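Local atomic coordinates of Abbfa_003403 (Acinetobacter baumannii, PDB entry 4ZXH), a protein that is a four-domain nonribosomal peptide synthetase, whose condensation, adenylation, carrier-protein and thioesterase domains probably build and release a peptide product. Residues 927-932 with 1037-1042. Numbering follows the deposited sequence.
Sequences NLQIHL and VERLGE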
loop_
_atom_site.group_PDB
_atom_site.type_symbol
_atom_site.label_atom_id
_atom_site.label_comp_id
_atom_site.label_asym_id
_atom_site.label_seq_id
_atom_site.Cartn_x
_atom_site.Cartn_y
_atom_site.Cartn_z
ATOM N N ASN A 927 -1.801 7.094 9.589
ATOM C CA ASN A 927 -0.739 6.110 9.775
ATOM C C ASN A 927 -0.667 5.094 8.635
ATOM O O ASN A 927 0.407 4.863 8.065
ATOM C CB ASN A 927 -0.927 5.382 11.104
ATOM C CG ASN A 927 0.277 4.538 11.490
ATOM O OD1 ASN A 927 0.460 3.424 10.994
ATOM N ND2 ASN A 927 1.094 5.059 12.399
ATOM N N LEU A 928 -1.800 4.481 8.306
ATOM C CA LEU A 928 -1.804 3.488 7.245
ATOM C C LEU A 928 -1.400 4.110 5.901
ATOM O O LEU A 928 -0.736 3.467 5.087
ATOM C CB LEU A 928 -3.173 2.816 7.118
ATOM C CG LEU A 928 -3.756 2.091 8.333
ATOM C CD1 LEU A 928 -4.913 1.250 7.870
ATOM C CD2 LEU A 928 -2.742 1.237 9.039
ATOM N N GLN A 929 -1.782 5.358 5.669
ATOM C CA GLN A 929 -1.422 6.015 4.424
ATOM C C GLN A 929 0.093 6.077 4.196
ATOM O O GLN A 929 0.549 6.034 3.055
ATOM C CB GLN A 929 -2.011 7.414 4.386
ATOM C CG GLN A 929 -3.264 7.540 3.530
ATOM C CD GLN A 929 -4.034 8.808 3.842
ATOM O OE1 GLN A 929 -3.913 9.363 4.935
ATOM N NE2 GLN A 929 -4.821 9.280 2.882
ATOM N N ILE A 930 0.872 6.136 5.269
ATOM C CA ILE A 930 2.309 6.239 5.118
ATOM C C ILE A 930 2.927 4.825 5.133
ATOM O O ILE A 930 4.089 4.642 4.724
ATOM C CB ILE A 930 2.954 7.160 6.231
ATOM C CG1 ILE A 930 3.136 6.451 7.566
ATOM C CG2 ILE A 930 2.114 8.433 6.448
ATOM C CD1 ILE A 930 4.582 6.144 7.841
ATOM N N HIS A 931 2.149 3.820 5.542
ATOM C CA HIS A 931 2.684 2.446 5.673
ATOM C C HIS A 931 2.156 1.418 4.659
ATOM O O HIS A 931 2.701 0.320 4.517
ATOM C CB HIS A 931 2.428 1.917 7.083
ATOM C CG HIS A 931 3.270 2.576 8.128
ATOM N ND1 HIS A 931 4.648 2.483 8.143
ATOM C CD2 HIS A 931 2.934 3.355 9.183
ATOM C CE1 HIS A 931 5.120 3.167 9.168
ATOM N NE2 HIS A 931 4.101 3.707 9.817
ATOM N N LEU A 932 1.098 1.784 3.951
ATOM C CA LEU A 932 0.491 0.905 2.978
ATOM C C LEU A 932 0.512 1.492 1.574
ATOM O O LEU A 932 0.552 2.717 1.411
ATOM C CB LEU A 932 -0.935 0.610 3.401
ATOM C CG LEU A 932 -1.017 -0.347 4.583
ATOM C CD1 LEU A 932 -2.453 -0.542 4.989
ATOM C CD2 LEU A 932 -0.404 -1.679 4.186
ATOM N N VAL A 1037 -4.162 19.706 1.539
ATOM C CA VAL A 1037 -3.640 20.882 2.233
ATOM C C VAL A 1037 -3.482 20.588 3.723
ATOM O O VAL A 1037 -2.491 20.984 4.340
ATOM C CB VAL A 1037 -4.536 22.099 2.044
ATOM C CG1 VAL A 1037 -4.066 23.228 2.933
ATOM C CG2 VAL A 1037 -4.518 22.528 0.593
ATOM N N GLU A 1038 -4.436 19.856 4.296
ATOM C CA GLU A 1038 -4.334 19.540 5.714
ATOM C C GLU A 1038 -3.037 18.804 6.016
ATOM O O GLU A 1038 -2.269 19.211 6.901
ATOM C CB GLU A 1038 -5.509 18.695 6.193
ATOM C CG GLU A 1038 -5.608 18.653 7.724
ATOM C CD GLU A 1038 -6.153 17.344 8.252
ATOM O OE1 GLU A 1038 -5.848 16.292 7.651
ATOM O OE2 GLU A 1038 -6.902 17.365 9.252
ATOM N N ARG A 1039 -2.805 17.717 5.278
ATOM C CA ARG A 1039 -1.710 16.821 5.592
ATOM C C ARG A 1039 -0.363 17.491 5.343
ATOM O O ARG A 1039 0.575 17.324 6.123
ATOM C CB ARG A 1039 -1.840 15.527 4.788
ATOM C CG ARG A 1039 -2.814 14.573 5.442
ATOM C CD ARG A 1039 -3.258 13.405 4.561
ATOM N NE ARG A 1039 -2.185 12.573 4.001
ATOM C CZ ARG A 1039 -1.248 11.953 4.712
ATOM N NH1 ARG A 1039 -1.181 12.076 6.037
ATOM N NH2 ARG A 1039 -0.349 11.220 4.090
ATOM N N LEU A 1040 -0.273 18.259 4.266
ATOM C CA LEU A 1040 0.977 18.924 3.918
ATOM C C LEU A 1040 1.230 20.039 4.910
ATOM O O LEU A 1040 2.361 20.295 5.293
ATOM C CB LEU A 1040 0.912 19.458 2.485
ATOM C CG LEU A 1040 2.095 20.216 1.877
ATOM C CD1 LEU A 1040 3.350 19.360 1.775
ATOM C CD2 LEU A 1040 1.664 20.699 0.508
ATOM N N GLY A 1041 0.148 20.684 5.335
ATOM C CA GLY A 1041 0.207 21.764 6.301
ATOM C C GLY A 1041 0.732 21.289 7.642
ATOM O O GLY A 1041 1.478 22.019 8.282
ATOM N N GLU A 1042 0.361 20.078 8.071
ATOM C CA GLU A 1042 0.892 19.536 9.329
ATOM C C GLU A 1042 2.408 19.341 9.223
ATOM O O GLU A 1042 3.149 19.640 10.165
ATOM C CB GLU A 1042 0.203 18.215 9.710
ATOM C CG GLU A 1042 -1.289 18.360 9.986
ATOM C CD GLU A 1042 -2.019 17.037 10.213
ATOM O OE1 GLU A 1042 -1.396 15.959 10.109
ATOM O OE2 GLU A 1042 -3.238 17.084 10.497
#
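Gln929 and Arg1039 meet where the C-terminal subdomain of the adenylation domain faces the peptidyl carrier protein. Gln929 and Ile930 lie on helix 921-931 of the adenylation subdomain. Arg1039 lies on helix 1037-1046, the last helix of the carrier-protein four-helix bundle. The contact is small, burying 115 Å² over both sides. The backbones of the two segments stay well apart: Gln929 CA and Arg1039 CA, the nearest pair, are 10.9 Å apart. The long arginine side chain bridges the gap.

Arg1039 points its CB toward residues 927-932. Its CG lies beside the backbone N, anti to the carbonyl carbon (chi1 -82°), and carries the chain on across the gap. A bend at chi3 (55°) then turns the guanidinium across the end of Gln929. The Gln929 chain is extended beyond CG, and one end of its amide lies over the face of the guanidinium. The two flat groups are 23° from parallel. Gln929 CD is 4.2 Å from Arg1039 NE, and Gln929 CB is also 4.2 Å from Arg1039 NH2. No hydrogen bond joins the two segments; they meet by packing of one corner of the amide against the face of the cation.

Gln1033 of the carrier protein lies close to both partners. Gln1033 NE2 bonds to the backbone O of Gln929, and the backbone O of Gln1033 accepts a weak hydrogen bond from Arg1039 NH2. Lys926, one turn before Ile930, forms a salt bridge with Glu1042 and adds a charged link between the domains.

Arg1039 on the carrier side is buried, whereas Ile930 on the adenylation side is exposed. The Ile930 CD1 end leads away from residues 1037-1042 and lies over the rim of one face of the His931 ring. Its CG2 branch approaches the guanidinium at the edge, near its plane, with Ile930 CG2 4.4 Å from Arg1039 NH2.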